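Local coordinates for protein Abbfa_003403 (Acinetobacter baumannii, PDB 4ZXH) that is a four-domain nonribosomal peptide synthetase module that probably activates an amino acid, condenses it with an acyl or peptidyl partner and releases the product, at residues V233-E238 against E414-L419; S427-E432 against L855-R860. One frame throughout, in Å; residues are numbered along the deposited sequence.

Interaction 1. Residues V233-E238 against E414-L419; sequences VFRVSE and ELVGVL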
loop_
_atom_site.group_PDB
_atom_site.type_symbol
_atom_site.label_atom_id
_atom_site.label_comp_id
_atom_site.label_asym_id
_atom_site.label_seq_id
_atom_site.Cartn_x
_atom_site.Cartn_y
_atom_site.Cartn_z
ATOM N N VAL A 233 -13.818 -23.123 -10.650
ATOM C CA VAL A 233 -14.723 -24.170 -10.171
ATOM C C VAL A 233 -13.996 -25.510 -10.004
ATOM O O VAL A 233 -13.284 -25.969 -10.903
ATOM C CB VAL A 233 -15.930 -24.331 -11.119
ATOM C CG1 VAL A 233 -16.891 -25.399 -10.593
ATOM C CG2 VAL A 233 -16.650 -22.988 -11.259
ATOM N N PHE A 234 -14.146 -26.125 -8.841
ATOM C CA PHE A 234 -13.528 -27.426 -8.593
ATOM C C PHE A 234 -14.561 -28.399 -8.024
ATOM O O PHE A 234 -15.658 -27.987 -7.660
ATOM C CB PHE A 234 -12.344 -27.293 -7.638
ATOM C CG PHE A 234 -12.717 -26.759 -6.278
ATOM C CD1 PHE A 234 -12.877 -25.394 -6.070
ATOM C CD2 PHE A 234 -12.918 -27.620 -5.208
ATOM C CE1 PHE A 234 -13.236 -24.904 -4.826
ATOM C CE2 PHE A 234 -13.272 -27.136 -3.953
ATOM C CZ PHE A 234 -13.435 -25.784 -3.761
ATOM N N ARG A 235 -14.218 -29.686 -7.958
ATOM C CA ARG A 235 -15.081 -30.671 -7.294
ATOM C C ARG A 235 -14.302 -31.583 -6.360
ATOM O O ARG A 235 -13.197 -32.029 -6.680
ATOM C CB ARG A 235 -15.832 -31.522 -8.315
ATOM C CG ARG A 235 -16.665 -30.718 -9.270
ATOM C CD ARG A 235 -17.304 -31.567 -10.315
ATOM N NE ARG A 235 -17.471 -30.795 -11.534
ATOM C CZ ARG A 235 -18.223 -31.168 -12.560
ATOM N NH1 ARG A 235 -18.909 -32.308 -12.509
ATOM N NH2 ARG A 235 -18.302 -30.378 -13.626
ATOM N N VAL A 236 -14.891 -31.857 -5.205
ATOM C CA VAL A 236 -14.312 -32.803 -4.264
ATOM C C VAL A 236 -14.715 -34.248 -4.616
ATOM O O VAL A 236 -15.893 -34.534 -4.835
ATOM C CB VAL A 236 -14.744 -32.475 -2.833
ATOM C CG1 VAL A 236 -14.119 -33.452 -1.867
ATOM C CG2 VAL A 236 -14.354 -31.049 -2.486
ATOM N N SER A 237 -13.738 -35.152 -4.675
ATOM C CA SER A 237 -14.001 -36.543 -5.052
ATOM C C SER A 237 -15.084 -37.155 -4.169
ATOM O O SER A 237 -15.251 -36.759 -3.010
ATOM C CB SER A 237 -12.728 -37.388 -4.963
ATOM O OG SER A 237 -12.513 -37.842 -3.636
ATOM N N GLU A 238 -15.823 -38.111 -4.724
ATOM C CA GLU A 238 -16.962 -38.669 -4.019
ATOM C C GLU A 238 -16.490 -39.355 -2.743
ATOM O O GLU A 238 -17.155 -39.264 -1.709
ATOM C CB GLU A 238 -17.729 -39.642 -4.914
ATOM C CG GLU A 238 -18.844 -40.392 -4.194
ATOM C CD GLU A 238 -19.567 -41.384 -5.090
ATOM O OE1 GLU A 238 -18.969 -42.433 -5.414
ATOM O OE2 GLU A 238 -20.732 -41.112 -5.468
ATOM N N GLU A 414 -20.267 -35.583 -5.564
ATOM C CA GLU A 414 -19.131 -34.691 -5.357
ATOM C C GLU A 414 -19.551 -33.300 -4.891
ATOM O O GLU A 414 -20.420 -32.667 -5.497
ATOM C CB GLU A 414 -18.323 -34.564 -6.656
ATOM C CG GLU A 414 -17.741 -35.873 -7.177
ATOM C CD GLU A 414 -16.972 -35.747 -8.503
ATOM O OE1 GLU A 414 -17.146 -34.746 -9.246
ATOM O OE2 GLU A 414 -16.209 -36.694 -8.813
ATOM N N LEU A 415 -18.923 -32.817 -3.823
ATOM C CA LEU A 415 -19.137 -31.442 -3.382
ATOM C C LEU A 415 -18.644 -30.482 -4.462
ATOM O O LEU A 415 -17.588 -30.701 -5.073
ATOM C CB LEU A 415 -18.417 -31.178 -2.058
ATOM C CG LEU A 415 -19.009 -31.764 -0.776
ATOM C CD1 LEU A 415 -18.034 -31.674 0.360
ATOM C CD2 LEU A 415 -20.282 -31.043 -0.406
ATOM N N VAL A 416 -19.408 -29.427 -4.715
ATOM C CA VAL A 416 -19.013 -28.462 -5.737
ATOM C C VAL A 416 -18.636 -27.129 -5.100
ATOM O O VAL A 416 -19.376 -26.585 -4.265
ATOM C CB VAL A 416 -20.124 -28.244 -6.785
ATOM C CG1 VAL A 416 -19.779 -27.087 -7.700
ATOM C CG2 VAL A 416 -20.322 -29.490 -7.603
ATOM N N GLY A 417 -17.474 -26.612 -5.498
ATOM C CA GLY A 417 -16.944 -25.397 -4.922
ATOM C C GLY A 417 -16.411 -24.423 -5.946
ATOM O O GLY A 417 -16.072 -24.801 -7.077
ATOM N N VAL A 418 -16.347 -23.159 -5.538
ATOM C CA VAL A 418 -15.800 -22.107 -6.374
ATOM C C VAL A 418 -14.802 -21.314 -5.571
ATOM O O VAL A 418 -15.171 -20.721 -4.567
ATOM C CB VAL A 418 -16.878 -21.131 -6.893
ATOM C CG1 VAL A 418 -16.299 -20.233 -8.002
ATOM C CG2 VAL A 418 -18.068 -21.880 -7.408
ATOM N N LEU A 419 -13.543 -21.304 -6.002
ATOM C CA LEU A 419 -12.556 -20.416 -5.403
ATOM C C LEU A 419 -12.517 -19.108 -6.185
ATOM O O LEU A 419 -12.132 -19.074 -7.353
ATOM C CB LEU A 419 -11.158 -21.048 -5.362
ATOM C CG LEU A 419 -10.124 -20.173 -4.613
ATOM C CD1 LEU A 419 -10.356 -20.145 -3.116
ATOM C CD2 LEU A 419 -8.713 -20.611 -4.898
#
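The Phe234 ring lies over the backbone of Gly417. The CA of Gly417 sits 4.0 Å from the ring centroid, 23° off the normal, in a CH-pi contact offset toward the rim. CG of Phe234 lies between the backbone N and the carbonyl carbon (chi1 61°), which turns the ring back across the partner strand. Phe234 CE1 is 3.8 Å from Leu419 N, which lies at the ring edge. Val435 and Gln439 of helix 428-447 also touch the ring. The strands are antiparallel neighbours in the four-stranded mixed sheet of the condensation domain, with 229-235 outermost. Phe234 and Gly417 form a hydrogen-bonded pair: Phe234 N to Gly417 O is 2.9 Å, and Gly417 N bonds back to Phe234 O. Val236 N also bonds to Leu415 O, at 2.9 Å and in the carbonyl plane. The side chains of Val236 and Leu415 lie side by side and point the same way, CB to CB 4.0 Å. On the sheet face of Val233 and Val416, the extended Arg235 chain passes Glu414. Arg235 CD is 3.4 Å from Glu414 OE1. The guanidinium and carboxylate planes are 80° apart, with Arg235 NH1 4.4 Å from Glu414 OE1, beyond a salt bridge.

Interaction 2. Residues S427-E432 against L855-R860; sequences SAQSAE and LRTDGR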
loop_
_atom_site.group_PDB
_atom_site.type_symbol
_atom_site.label_atom_id
_atom_site.label_comp_id
_atom_site.label_asym_id
_atom_site.label_seq_id
_atom_site.Cartn_x
_atom_site.Cartn_y
_atom_site.Cartn_z
ATOM N N SER A 427 -2.146 -15.167 -9.473
ATOM C CA SER A 427 -2.162 -15.680 -10.834
ATOM C C SER A 427 -3.167 -16.831 -10.941
ATOM O O SER A 427 -3.609 -17.370 -9.923
ATOM C CB SER A 427 -0.765 -16.147 -11.239
ATOM O OG SER A 427 -0.395 -17.316 -10.511
ATOM N N ALA A 428 -3.522 -17.214 -12.165
ATOM C CA ALA A 428 -4.433 -18.342 -12.353
ATOM C C ALA A 428 -3.786 -19.598 -11.816
ATOM O O ALA A 428 -4.447 -20.449 -11.225
ATOM C CB ALA A 428 -4.789 -18.520 -13.819
ATOM N N GLN A 429 -2.473 -19.684 -12.006
ATOM C CA GLN A 429 -1.710 -20.844 -11.573
ATOM C C GLN A 429 -1.745 -20.998 -10.053
ATOM O O GLN A 429 -1.858 -22.112 -9.541
ATOM C CB GLN A 429 -0.276 -20.737 -12.073
ATOM C CG GLN A 429 0.361 -22.073 -12.363
ATOM C CD GLN A 429 1.532 -21.962 -13.330
ATOM O OE1 GLN A 429 1.911 -20.860 -13.748
ATOM N NE2 GLN A 429 2.097 -23.110 -13.710
ATOM N N SER A 430 -1.666 -19.876 -9.340
ATOM C CA SER A 430 -1.763 -19.876 -7.880
ATOM C C SER A 430 -3.145 -20.273 -7.389
ATOM O O SER A 430 -3.282 -20.905 -6.342
ATOM C CB SER A 430 -1.412 -18.501 -7.317
ATOM O OG SER A 430 -0.029 -18.239 -7.457
ATOM N N ALA A 431 -4.178 -19.882 -8.127
ATOM C CA ALA A 431 -5.526 -20.266 -7.741
ATOM C C ALA A 431 -5.640 -21.772 -7.844
ATOM O O ALA A 431 -6.128 -22.427 -6.917
ATOM C CB ALA A 431 -6.557 -19.580 -8.605
ATOM N N GLU A 432 -5.156 -22.320 -8.961
ATOM C CA GLU A 432 -5.192 -23.761 -9.180
ATOM C C GLU A 432 -4.485 -24.462 -8.032
ATOM O O GLU A 432 -5.015 -25.414 -7.453
ATOM C CB GLU A 432 -4.585 -24.133 -10.534
ATOM C CG GLU A 432 -4.550 -25.635 -10.810
ATOM C CD GLU A 432 -5.936 -26.279 -10.983
ATOM O OE1 GLU A 432 -6.890 -25.592 -11.417
ATOM O OE2 GLU A 432 -6.071 -27.484 -10.663
ATOM N N LEU A 855 8.990 -20.797 -3.115
ATOM C CA LEU A 855 8.777 -21.760 -4.181
ATOM C C LEU A 855 7.507 -21.358 -4.901
ATOM O O LEU A 855 6.403 -21.615 -4.421
ATOM C CB LEU A 855 8.673 -23.183 -3.630
ATOM C CG LEU A 855 8.346 -24.314 -4.605
ATOM C CD1 LEU A 855 9.498 -24.551 -5.574
ATOM C CD2 LEU A 855 7.999 -25.580 -3.837
ATOM N N ARG A 856 7.664 -20.701 -6.040
ATOM C CA ARG A 856 6.514 -20.237 -6.794
ATOM C C ARG A 856 5.777 -21.418 -7.415
ATOM O O ARG A 856 6.359 -22.486 -7.642
ATOM C CB ARG A 856 6.950 -19.240 -7.870
ATOM C CG ARG A 856 7.555 -17.975 -7.289
ATOM C CD ARG A 856 6.591 -17.334 -6.305
ATOM N NE ARG A 856 7.002 -16.005 -5.849
ATOM C CZ ARG A 856 6.211 -15.194 -5.153
ATOM N NH1 ARG A 856 4.979 -15.579 -4.842
ATOM N NH2 ARG A 856 6.637 -14.000 -4.778
ATOM N N THR A 857 4.487 -21.219 -7.668
ATOM C CA THR A 857 3.659 -22.197 -8.363
ATOM C C THR A 857 4.232 -22.427 -9.761
ATOM O O THR A 857 4.119 -23.505 -10.338
ATOM C CB THR A 857 2.188 -21.717 -8.433
ATOM O OG1 THR A 857 2.107 -20.477 -9.155
ATOM C CG2 THR A 857 1.632 -21.509 -7.022
ATOM N N ASP A 858 4.869 -21.386 -10.273
ATOM C CA ASP A 858 5.573 -21.405 -11.542
ATOM C C ASP A 858 6.647 -22.501 -11.609
ATOM O O ASP A 858 6.816 -23.155 -12.639
ATOM C CB ASP A 858 6.207 -20.026 -11.770
ATOM C CG ASP A 858 6.430 -19.721 -13.224
ATOM O OD1 ASP A 858 6.399 -20.664 -14.041
ATOM O OD2 ASP A 858 6.635 -18.535 -13.551
ATOM N N GLY A 859 7.363 -22.695 -10.503
ATOM C CA GLY A 859 8.553 -23.533 -10.478
ATOM C C GLY A 859 9.800 -22.672 -10.338
ATOM O O GLY A 859 10.922 -23.178 -10.254
ATOM N N ARG A 860 9.594 -21.360 -10.330
ATOM C CA ARG A 860 10.667 -20.396 -10.167
ATOM C C ARG A 860 10.963 -20.190 -8.690
ATOM O O ARG A 860 10.105 -20.427 -7.843
ATOM C CB ARG A 860 10.297 -19.052 -10.798
ATOM C CG ARG A 860 10.198 -19.046 -12.313
ATOM C CD ARG A 860 9.891 -17.645 -12.822
ATOM N NE ARG A 860 8.757 -17.047 -12.120
ATOM C CZ ARG A 860 8.742 -15.810 -11.628
ATOM N NH1 ARG A 860 9.804 -15.025 -11.766
ATOM N NH2 ARG A 860 7.658 -15.354 -11.006
#
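Ser427, Gln429 and Ser430 meet Thr857 where the first turn of helix 428-447, in the condensation domain, approaches the loop between strands 846-855 and 861-863. These strands form a beta hairpin, probably of the adenylation domain, which would place the contact between the condensation and adenylation domains. The contact is small and lies at the surface, with 180 Å² buried. Ser427 is the N-cap of the helix. Its OG accepts the Ser430 N-H, with 3.1 Å from Ser430 N to Ser427 OG and an N-H...O angle of 155°. The backbone N of Ser427 bonds to Asp218. Gln429 follows and points toward the loop. The extended Gln429 side chain and that of Thr857 run antiparallel past one another. Gln429 CB lies 3.8 Å from Thr857 OG1, a carbon-to-hydroxyl packing contact. The amide end runs on toward Asp858, where Gln429 OE1 is 4.3 Å from Asp858 CA. Ser430 is the buried residue of the contact. Its OG bonds to Asp218, which thereby holds both this hydroxyl and the start of the helix. Thr857 reaches this serine with both branches. With chi1 at 61°, its CG2 is anti to the carbonyl carbon and OG1 forms the other branch. Thr857 OG1 is 3.5 Å from Ser430 OG, while Thr857 CG2 lies 3.7 Å from the same Ser430 OG.

How the interactions relate
The two interactions share one piece of chain: strand 414-422 of interaction 1 is followed, after a short link, by helix 428-447, whose first turn makes interaction 2. Their centres are 20 Å apart, and they touch where Leu419 CD2 packs on Ala431 O at 3.7 Å. Interaction 1 closes within the condensation domain. Interaction 2 joins the start of that helix to a hairpin loop 423 residues further along the chain at the closest ends. In interaction 1 the side chain of Val416 is about 9 Å from the potassium ion and that of Leu419 about 13 Å from the 4'-phosphopantetheine, and neither distance is a contact.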